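Local coordinates for endolytic peptidoglycan transglycosylase RlpA (Pseudomonas aeruginosa, PDB 6I05), which acts as a lytic transglycosylase that strongly prefers glycan strands stripped of stem peptides, with a SPOR domain that recognises such denuded glycans, at residues A[3-14]-A[43-54]; A[20-28]-A[61-70]. All coordinates share one frame; numbering follows the deposited sequence. Where two conformers were deposited one is given.

Contact 1 of 2, residues A[3-14]-A[43-54]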
loop_
_atom_site.group_PDB
_atom_site.type_symbol
_atom_site.label_atom_id
_atom_site.label_comp_id
_atom_site.label_asym_id
_atom_site.label_seq_id
_atom_site.Cartn_x
_atom_site.Cartn_y
_atom_site.Cartn_z
ATOM N N GLY A 3 -15.299 -0.145 2.576
ATOM C CA GLY A 3 -14.000 -0.236 3.217
ATOM C C GLY A 3 -13.006 0.836 2.803
ATOM O O GLY A 3 -13.152 1.487 1.769
ATOM N N LEU A 4 -11.976 1.013 3.621
ATOM C CA LEU A 4 -10.982 2.061 3.445
ATOM C C LEU A 4 -9.685 1.461 2.912
ATOM O O LEU A 4 -9.341 0.319 3.225
ATOM C CB LEU A 4 -10.738 2.747 4.788
ATOM C CG LEU A 4 -11.997 3.404 5.354
ATOM C CD1 LEU A 4 -11.759 3.849 6.786
ATOM C CD2 LEU A 4 -12.422 4.585 4.493
ATOM N N TYR A 5 -8.944 2.243 2.122
ATOM C CA TYR A 5 -7.733 1.742 1.489
ATOM C C TYR A 5 -6.584 2.714 1.696
ATOM O O TYR A 5 -6.778 3.932 1.711
ATOM C CB TYR A 5 -7.934 1.545 -0.013
ATOM C CG TYR A 5 -8.900 0.440 -0.349
ATOM C CD1 TYR A 5 -10.264 0.670 -0.382
ATOM C CD2 TYR A 5 -8.444 -0.836 -0.643
ATOM C CE1 TYR A 5 -11.155 -0.345 -0.699
ATOM C CE2 TYR A 5 -9.320 -1.858 -0.956
ATOM C CZ TYR A 5 -10.673 -1.609 -0.984
ATOM O OH TYR A 5 -11.535 -2.627 -1.307
ATOM N N LEU A 6 -5.383 2.158 1.838
ATOM C CA LEU A 6 -4.150 2.930 1.909
ATOM C C LEU A 6 -3.284 2.594 0.706
ATOM O O LEU A 6 -3.315 1.470 0.196
ATOM C CB LEU A 6 -3.349 2.590 3.173
ATOM C CG LEU A 6 -3.932 3.054 4.504
ATOM C CD1 LEU A 6 -3.198 2.396 5.660
ATOM C CD2 LEU A 6 -3.856 4.573 4.601
ATOM N N GLN A 7 -2.514 3.581 0.254
ATOM C CA GLN A 7 -1.440 3.365 -0.708
ATOM C C GLN A 7 -0.123 3.653 -0.004
ATOM O O GLN A 7 0.002 4.657 0.706
ATOM C CB GLN A 7 -1.590 4.256 -1.939
ATOM C CG GLN A 7 -0.467 4.087 -2.953
ATOM C CD GLN A 7 -0.839 4.642 -4.308
ATOM O OE1 GLN A 7 -1.894 4.317 -4.854
ATOM N NE2 GLN A 7 0.018 5.497 -4.855
ATOM N N VAL A 8 0.851 2.765 -0.188
ATOM C CA VAL A 8 2.117 2.863 0.517
ATOM C C VAL A 8 3.278 3.234 -0.404
ATOM O O VAL A 8 4.269 3.807 0.064
ATOM C CB VAL A 8 2.417 1.569 1.305
ATOM C CG1 VAL A 8 3.650 1.724 2.186
ATOM C CG2 VAL A 8 1.205 1.180 2.151
ATOM N N GLY A 9 3.186 2.926 -1.690
ATOM C CA GLY A 9 4.202 3.321 -2.643
ATOM C C GLY A 9 3.683 3.093 -4.040
ATOM O O GLY A 9 2.649 2.455 -4.252
ATOM N N ALA A 10 4.429 3.615 -5.000
ATOM C CA ALA A 10 4.111 3.433 -6.405
ATOM C C ALA A 10 5.437 3.396 -7.146
ATOM O O ALA A 10 6.305 4.236 -6.893
ATOM C CB ALA A 10 3.233 4.581 -6.911
ATOM N N PHE A 11 5.601 2.412 -8.026
ATOM C CA PHE A 11 6.905 2.090 -8.585
ATOM C C PHE A 11 6.793 1.827 -10.077
ATOM O O PHE A 11 5.814 1.254 -10.548
ATOM C CB PHE A 11 7.484 0.825 -7.936
ATOM C CG PHE A 11 7.587 0.910 -6.444
ATOM C CD1 PHE A 11 6.535 0.501 -5.640
ATOM C CD2 PHE A 11 8.735 1.407 -5.842
ATOM C CE1 PHE A 11 6.623 0.586 -4.261
ATOM C CE2 PHE A 11 8.829 1.493 -4.459
ATOM C CZ PHE A 11 7.770 1.079 -3.671
ATOM N N ALA A 12 7.835 2.223 -10.813
ATOM C CA ALA A 12 7.961 1.815 -12.208
ATOM C C ALA A 12 8.414 0.364 -12.331
ATOM O O ALA A 12 8.046 -0.318 -13.294
ATOM C CB ALA A 12 8.942 2.737 -12.936
ATOM N N ASN A 13 9.197 -0.123 -11.370
ATOM C CA ASN A 13 9.754 -1.471 -11.424
ATOM C C ASN A 13 8.833 -2.430 -10.682
ATOM O O ASN A 13 8.589 -2.231 -9.485
ATOM C CB ASN A 13 11.138 -1.477 -10.783
ATOM C CG ASN A 13 11.662 -2.878 -10.501
ATOM O OD1 ASN A 13 11.283 -3.852 -11.154
ATOM N ND2 ASN A 13 12.555 -2.981 -9.523
ATOM N N PRO A 14 8.307 -3.473 -11.332
ATOM C CA PRO A 14 7.383 -4.374 -10.622
ATOM C C PRO A 14 8.026 -5.149 -9.485
ATOM O O PRO A 14 7.334 -5.478 -8.514
ATOM C CB PRO A 14 6.858 -5.297 -11.728
ATOM C CG PRO A 14 7.911 -5.264 -12.767
ATOM C CD PRO A 14 8.491 -3.874 -12.737
ATOM N N ILE A 43 4.021 2.234 -17.116
ATOM C CA ILE A 43 3.227 1.495 -16.144
ATOM C C ILE A 43 3.628 1.944 -14.750
ATOM O O ILE A 43 4.820 2.044 -14.435
ATOM C CB ILE A 43 3.405 -0.022 -16.306
ATOM C CG1 ILE A 43 3.103 -0.451 -17.745
ATOM C CG2 ILE A 43 2.486 -0.763 -15.324
ATOM C CD1 ILE A 43 1.774 0.041 -18.241
ATOM N N LEU A 44 2.632 2.221 -13.912
ATOM C CA LEU A 44 2.845 2.595 -12.523
ATOM C C LEU A 44 2.224 1.514 -11.655
ATOM O O LEU A 44 1.023 1.245 -11.765
ATOM C CB LEU A 44 2.186 3.942 -12.233
ATOM C CG LEU A 44 2.478 4.510 -10.845
ATOM C CD1 LEU A 44 3.965 4.813 -10.684
ATOM C CD2 LEU A 44 1.620 5.745 -10.578
ATOM N N HIS A 45 3.040 0.891 -10.806
ATOM C CA HIS A 45 2.610 -0.210 -9.945
ATOM C C HIS A 45 2.373 0.343 -8.544
ATOM O O HIS A 45 3.328 0.623 -7.814
ATOM C CB HIS A 45 3.682 -1.298 -9.902
ATOM C CG HIS A 45 4.032 -1.846 -11.245
ATOM N ND1 HIS A 45 3.210 -2.722 -11.922
ATOM C CD2 HIS A 45 5.111 -1.650 -12.036
ATOM C CE1 HIS A 45 3.768 -3.040 -13.075
ATOM N NE2 HIS A 45 4.917 -2.398 -13.172
ATOM N N ARG A 46 1.109 0.489 -8.164
ATOM C CA ARG A 46 0.738 1.083 -6.884
ATOM C C ARG A 46 0.504 -0.012 -5.861
ATOM O O ARG A 46 -0.251 -0.952 -6.116
ATOM C CB ARG A 46 -0.525 1.929 -7.044
ATOM C CG ARG A 46 -0.335 2.937 -8.175
ATOM C CD ARG A 46 -1.572 3.640 -8.636
ATOM N NE ARG A 46 -2.655 2.736 -8.995
ATOM C CZ ARG A 46 -3.865 3.175 -9.297
ATOM N NH1 ARG A 46 -4.091 4.483 -9.312
ATOM N NH2 ARG A 46 -4.842 2.325 -9.555
ATOM N N VAL A 47 1.149 0.105 -4.708
ATOM C CA VAL A 47 1.033 -0.895 -3.654
ATOM C C VAL A 47 0.023 -0.390 -2.638
ATOM O O VAL A 47 0.216 0.674 -2.035
ATOM C CB VAL A 47 2.391 -1.186 -3.001
ATOM C CG1 VAL A 47 2.239 -2.250 -1.923
ATOM C CG2 VAL A 47 3.404 -1.629 -4.054
ATOM N N ARG A 48 -1.061 -1.140 -2.459
ATOM C CA ARG A 48 -2.203 -0.710 -1.675
ATOM C C ARG A 48 -2.597 -1.790 -0.683
ATOM O O ARG A 48 -2.196 -2.952 -0.792
ATOM C CB ARG A 48 -3.389 -0.388 -2.587
ATOM C CG ARG A 48 -3.120 0.819 -3.448
ATOM C CD ARG A 48 -4.251 1.139 -4.383
ATOM N NE ARG A 48 -4.013 2.456 -4.961
ATOM C CZ ARG A 48 -4.901 3.148 -5.658
ATOM N NH1 ARG A 48 -6.098 2.641 -5.913
ATOM N NH2 ARG A 48 -4.579 4.356 -6.095
ATOM N N LEU A 49 -3.395 -1.393 0.300
ATOM C CA LEU A 49 -3.941 -2.382 1.216
ATOM C C LEU A 49 -5.348 -1.993 1.634
ATOM O O LEU A 49 -5.713 -0.815 1.646
ATOM C CB LEU A 49 -3.018 -2.695 2.390
ATOM C CG LEU A 49 -2.803 -1.490 3.269
ATOM C CD1 LEU A 49 -3.646 -1.617 4.507
ATOM C CD2 LEU A 49 -1.347 -1.387 3.650
ATOM N N GLY A 50 -6.142 -3.009 1.936
ATOM C CA GLY A 50 -7.523 -2.823 2.285
ATOM C C GLY A 50 -8.364 -3.905 1.646
ATOM O O GLY A 50 -7.852 -4.740 0.896
ATOM N N PRO A 51 -9.684 -3.902 1.907
ATOM C CA PRO A 51 -10.404 -2.847 2.630
ATOM C C PRO A 51 -10.260 -2.936 4.145
ATOM O O PRO A 51 -10.411 -4.013 4.744
ATOM C CB PRO A 51 -11.865 -3.094 2.238
ATOM C CG PRO A 51 -11.930 -4.560 1.926
ATOM C CD PRO A 51 -10.600 -4.905 1.328
ATOM N N ILE A 52 -10.002 -1.798 4.770
ATOM C CA ILE A 52 -9.883 -1.713 6.218
ATOM C C ILE A 52 -11.231 -1.289 6.792
ATOM O O ILE A 52 -11.912 -0.411 6.244
ATOM C CB ILE A 52 -8.747 -0.742 6.589
ATOM C CG1 ILE A 52 -7.414 -1.280 6.056
ATOM C CG2 ILE A 52 -8.696 -0.528 8.084
ATOM C CD1 ILE A 52 -6.254 -0.334 6.231
ATOM N N GLY A 53 -11.629 -1.920 7.897
ATOM C CA GLY A 53 -12.990 -1.786 8.370
ATOM C C GLY A 53 -13.307 -0.566 9.208
ATOM O O GLY A 53 -14.486 -0.363 9.509
ATOM N N SER A 54 -12.322 0.235 9.615
ATOM C CA SER A 54 -12.632 1.398 10.439
ATOM C C SER A 54 -11.526 2.426 10.271
ATOM O O SER A 54 -10.374 2.085 9.978
ATOM C CB SER A 54 -12.735 1.079 11.943
ATOM O OG SER A 54 -11.504 0.606 12.469
HETATM O O HOH W 1 7.040 1.029 -15.711
HETATM O O HOH W 2 6.532 -2.427 -15.607
#

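Contact 2 of 2, residues A[20-28]-A[61-70]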
loop_
_atom_site.group_PDB
_atom_site.type_symbol
_atom_site.label_atom_id
_atom_site.label_comp_id
_atom_site.label_asym_id
_atom_site.label_seq_id
_atom_site.Cartn_x
_atom_site.Cartn_y
_atom_site.Cartn_z
ATOM N N LEU A 20 7.749 -4.499 -1.772
ATOM C CA LEU A 20 7.011 -3.763 -0.755
ATOM C C LEU A 20 5.755 -4.519 -0.338
ATOM O O LEU A 20 5.434 -4.588 0.853
ATOM C CB LEU A 20 6.670 -2.352 -1.239
ATOM C CG LEU A 20 5.861 -1.518 -0.239
ATOM C CD1 LEU A 20 6.586 -1.381 1.092
ATOM C CD2 LEU A 20 5.538 -0.150 -0.816
ATOM N N LYS A 21 5.035 -5.098 -1.301
ATOM C CA LYS A 21 3.861 -5.902 -0.963
ATOM C C LYS A 21 4.215 -7.023 0.010
ATOM O O LYS A 21 3.520 -7.234 1.012
ATOM C CB LYS A 21 3.213 -6.461 -2.231
ATOM C CG LYS A 21 2.183 -7.536 -1.965
ATOM C CD LYS A 21 1.543 -8.000 -3.260
ATOM C CE LYS A 21 0.609 -9.176 -3.035
ATOM N NZ LYS A 21 0.057 -9.701 -4.316
ATOM N N ALA A 22 5.296 -7.756 -0.274
ATOM C CA ALA A 22 5.699 -8.848 0.607
ATOM C C ALA A 22 6.055 -8.342 2.001
ATOM O O ALA A 22 5.657 -8.941 3.007
ATOM C CB ALA A 22 6.869 -9.620 -0.007
ATOM N N LYS A 23 6.797 -7.232 2.086
ATOM C CA LYS A 23 7.160 -6.693 3.394
ATOM C C LYS A 23 5.930 -6.233 4.167
ATOM O O LYS A 23 5.841 -6.433 5.384
ATOM C CB LYS A 23 8.157 -5.544 3.234
ATOM C CG LYS A 23 9.523 -5.975 2.716
ATOM C CD LYS A 23 10.470 -4.794 2.625
ATOM C CE LYS A 23 11.873 -5.235 2.249
ATOM N NZ LYS A 23 12.710 -4.077 1.821
ATOM N N LEU A 24 4.974 -5.601 3.484
ATOM C CA LEU A 24 3.778 -5.125 4.170
ATOM C C LEU A 24 2.974 -6.269 4.765
ATOM O O LEU A 24 2.339 -6.102 5.813
ATOM C CB LEU A 24 2.907 -4.311 3.218
ATOM C CG LEU A 24 3.407 -2.899 2.915
ATOM C CD1 LEU A 24 2.692 -2.328 1.697
ATOM C CD2 LEU A 24 3.212 -2.007 4.129
ATOM N N SER A 25 2.988 -7.434 4.119
ATOM C CA SER A 25 2.278 -8.578 4.670
ATOM C C SER A 25 2.796 -8.970 6.047
ATOM O O SER A 25 2.064 -9.598 6.817
ATOM C CB SER A 25 2.347 -9.752 3.692
ATOM O OG SER A 25 1.637 -9.439 2.501
ATOM N N GLY A 26 4.027 -8.599 6.385
ATOM C CA GLY A 26 4.546 -8.864 7.709
ATOM C C GLY A 26 4.173 -7.854 8.766
ATOM O O GLY A 26 4.474 -8.062 9.945
ATOM N N VAL A 27 3.502 -6.772 8.383
ATOM C CA VAL A 27 3.170 -5.712 9.326
ATOM C C VAL A 27 1.675 -5.468 9.465
ATOM O O VAL A 27 1.255 -4.866 10.468
ATOM C CB VAL A 27 3.915 -4.395 9.016
ATOM C CG1 VAL A 27 5.415 -4.638 8.945
ATOM C CG2 VAL A 27 3.407 -3.776 7.727
ATOM N N THR A 28 0.843 -5.933 8.532
ATOM C CA THR A 28 -0.603 -5.793 8.614
ATOM C C THR A 28 -1.249 -7.111 8.228
ATOM O O THR A 28 -0.697 -7.880 7.436
ATOM C CB THR A 28 -1.136 -4.688 7.671
ATOM O OG1 THR A 28 -2.569 -4.617 7.761
ATOM C CG2 THR A 28 -0.738 -4.955 6.212
ATOM N N THR A 61 -2.781 1.245 11.376
ATOM C CA THR A 61 -2.040 0.620 10.291
ATOM C C THR A 61 -1.000 1.578 9.733
ATOM O O THR A 61 0.131 1.174 9.442
ATOM C CB THR A 61 -3.010 0.141 9.202
ATOM O OG1 THR A 61 -3.970 -0.750 9.783
ATOM C CG2 THR A 61 -2.271 -0.592 8.094
ATOM N N GLN A 62 -1.366 2.852 9.568
ATOM C CA GLN A 62 -0.390 3.862 9.171
ATOM C C GLN A 62 0.782 3.895 10.144
ATOM O O GLN A 62 1.948 3.929 9.729
ATOM C CB GLN A 62 -1.063 5.232 9.077
ATOM C CG GLN A 62 -2.030 5.357 7.912
ATOM C CD GLN A 62 -2.716 6.708 7.870
ATOM O OE1 GLN A 62 -3.471 7.062 8.781
ATOM N NE2 GLN A 62 -2.434 7.486 6.830
ATOM N N ASP A 63 0.487 3.872 11.448
ATOM C CA ASP A 63 1.539 3.852 12.462
ATOM C C ASP A 63 2.455 2.649 12.279
ATOM O O ASP A 63 3.683 2.782 12.317
ATOM C CB ASP A 63 0.925 3.809 13.864
ATOM C CG ASP A 63 0.162 5.072 14.234
ATOM O OD1 ASP A 63 0.233 6.093 13.514
ATOM O OD2 ASP A 63 -0.528 5.030 15.279
ATOM N N SER A 64 1.879 1.457 12.082
ATOM C CA SER A 64 2.696 0.252 11.950
ATOM C C SER A 64 3.601 0.324 10.729
ATOM O O SER A 64 4.754 -0.133 10.763
ATOM C CB SER A 64 1.791 -0.973 11.855
ATOM O OG SER A 64 1.034 -1.126 13.035
ATOM N N ILE A 65 3.094 0.890 9.634
ATOM C CA ILE A 65 3.894 1.020 8.421
ATOM C C ILE A 65 5.064 1.970 8.654
ATOM O O ILE A 65 6.192 1.713 8.208
ATOM C CB ILE A 65 2.994 1.460 7.252
ATOM C CG1 ILE A 65 2.030 0.327 6.883
ATOM C CG2 ILE A 65 3.828 1.919 6.068
ATOM C CD1 ILE A 65 0.819 0.772 6.073
ATOM N N ARG A 66 4.822 3.070 9.373
ATOM C CA ARG A 66 5.903 4.000 9.676
ATOM C C ARG A 66 6.930 3.386 10.623
ATOM O O ARG A 66 8.136 3.582 10.439
ATOM C CB ARG A 66 5.350 5.319 10.224
ATOM C CG ARG A 66 4.576 6.134 9.193
ATOM C CD ARG A 66 4.440 7.584 9.619
ATOM N NE ARG A 66 3.904 8.410 8.537
ATOM C CZ ARG A 66 2.612 8.674 8.366
ATOM N NH1 ARG A 66 1.712 8.185 9.212
ATOM N NH2 ARG A 66 2.219 9.436 7.349
ATOM N N VAL A 67 6.482 2.631 11.634
ATOM C CA VAL A 67 7.419 1.945 12.528
ATOM C C VAL A 67 8.339 1.034 11.733
ATOM O O VAL A 67 9.544 0.957 11.999
ATOM C CB VAL A 67 6.670 1.166 13.627
ATOM C CG1 VAL A 67 7.612 0.205 14.378
ATOM C CG2 VAL A 67 6.016 2.114 14.598
ATOM N N ALA A 68 7.786 0.335 10.741
ATOM C CA ALA A 68 8.552 -0.577 9.906
ATOM C C ALA A 68 9.382 0.140 8.855
ATOM O O ALA A 68 10.126 -0.521 8.122
ATOM C CB ALA A 68 7.606 -1.569 9.227
ATOM N N ASN A 69 9.262 1.464 8.758
ATOM C CA ASN A 69 10.033 2.266 7.814
ATOM C C ASN A 69 9.780 1.840 6.372
ATOM O O ASN A 69 10.702 1.752 5.562
ATOM C CB ASN A 69 11.525 2.257 8.157
ATOM C CG ASN A 69 12.272 3.404 7.524
ATOM O OD1 ASN A 69 11.694 4.446 7.232
ATOM N ND2 ASN A 69 13.567 3.216 7.302
ATOM N N LEU A 70 8.517 1.577 6.046
ATOM C CA LEU A 70 8.165 1.041 4.739
ATOM C C LEU A 70 7.595 2.078 3.782
ATOM O O LEU A 70 7.360 1.753 2.616
ATOM C CB LEU A 70 7.205 -0.148 4.878
ATOM C CG LEU A 70 7.842 -1.415 5.452
ATOM C CD1 LEU A 70 6.800 -2.503 5.662
ATOM C CD2 LEU A 70 8.954 -1.912 4.541
HETATM O O HOH W 3 -0.924 -3.063 11.331
HETATM O O HOH W 4 -3.082 -3.290 10.132
#

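Contact 1 of 2, residues A[3-14]-A[43-54]
Gln-7 and Arg-48 face each other as a non-hydrogen-bonded antiparallel pair and join through their side chains. Arg-48 offers its guanidinium side-on, NE and NH2 both donating to the single oxygen Gln-7 OE1, at 2.8 Å from NE and 3.0 Å from NH2. That oxygen lies in the guanidinium plane, and the amide is turned 32° from it. CG of Gln-7 stands anti to the backbone N (chi1 178°), which carries the amide across to Arg-48. The Gly-50 to Pro-51 peptide bond is cis, and Pro-51 CA makes a CH-pi contact over one face of the Tyr-5 ring, 4.0 Å from its centroid. Pro-14 CB makes another over the His-45 imidazole. On the opposite face of the sheet from Gln-7, toward helix 55-67, Leu-6 CB lies 4.1 Å from Leu-49 CG, and Leu-6 CD1 touches Ile-52 CD1. Backbone bonds such as Ile-52 N to Leu-4 O (2.7 Å) tie the strands; the register shifts at a beta bulge, two steps from Leu-4 to Leu-6 facing three from Leu-49 to Ile-52. Farther out, Arg-46 NH2 is hydrogen-bonded to Ser-35 OG and His-45 ND1 to Ser-36 OG. These are the central strands of the SPOR domain's four-stranded antiparallel sheet.

Contact 2 of 2, residues A[20-28]-A[61-70]
Thr-61 begins the contact opposite Thr-28, its methyl CG2 lying 4.0 Å from Thr-28 OG1. The two hydroxyls are joined through a water, 2.8 Å from Thr-28 OG1 and 2.7 Å from Thr-61 OG1. Each also has a protein partner: Thr-61 OG1 bonds Glu-57 O one turn earlier, and Thr-28 OG1 bonds Ala-30 N. One turn on, Ser-64 brings its CB toward the carbonyl of Val-27, whose oxygen accepts from a second water. Ile-65 lays its CG1 against Leu-24 CD2 at 3.8 Å, the two side chains crossing at an angle; both residues also pack on the sheet, Leu-24 on Val-47 and Val-8, Ile-65 on Leu-49 and Val-8. Ala-68 presents its methyl to Val-27 CG1, also at 3.8 Å in the conformer described. Asn-69 then leaves the helix with positive phi in a Schellman motif, which ends helix 55-67 and lets the chain swing Leu-70 back toward helix 14-25. With CG anti to the carbonyl carbon (chi1 -71°), the side chain of Leu-70 extends toward 20-28, and its two methyls have different neighbours. CD1 slides past Leu-24 CD2 at 3.9 Å and meets the tip of Val-27 in that same conformer, whereas CD2 rests on the aliphatic part of Lys-23, 3.8 Å from its CD. Nearer the backbone, Leu-20 CD1 lies 3.6 Å from Leu-70 O. Aliphatic groups gathered round Leu-70 thus join the end of helix 14-25 and the turns after both helices, while water mediates the polar contacts near Thr-28, so direct attraction is mainly hydrophobic.

Overall arrangement
Contact 1 lies at the centre of the folded chain and pairs the two central strands; contact 2, farther out, joins the C-terminal ends of the two helices packed on one face of that sheet. Their centres are about 12 Å apart, and both are only partly buried. Each helix follows one of the paired strands, 4-11 leading into 14-25 and 42-52 into 55-67, so both contacts tie together the same two strand-helix units. They meet directly: Leu-24 CD1 lies 3.6 Å from Val-47 CG1. Contact 1 combines backbone hydrogen bonds, an amide-guanidinium grip on the face away from the helices and aliphatic packing on the helix side. The smaller contact 2 relies on aliphatic packing and bridging waters.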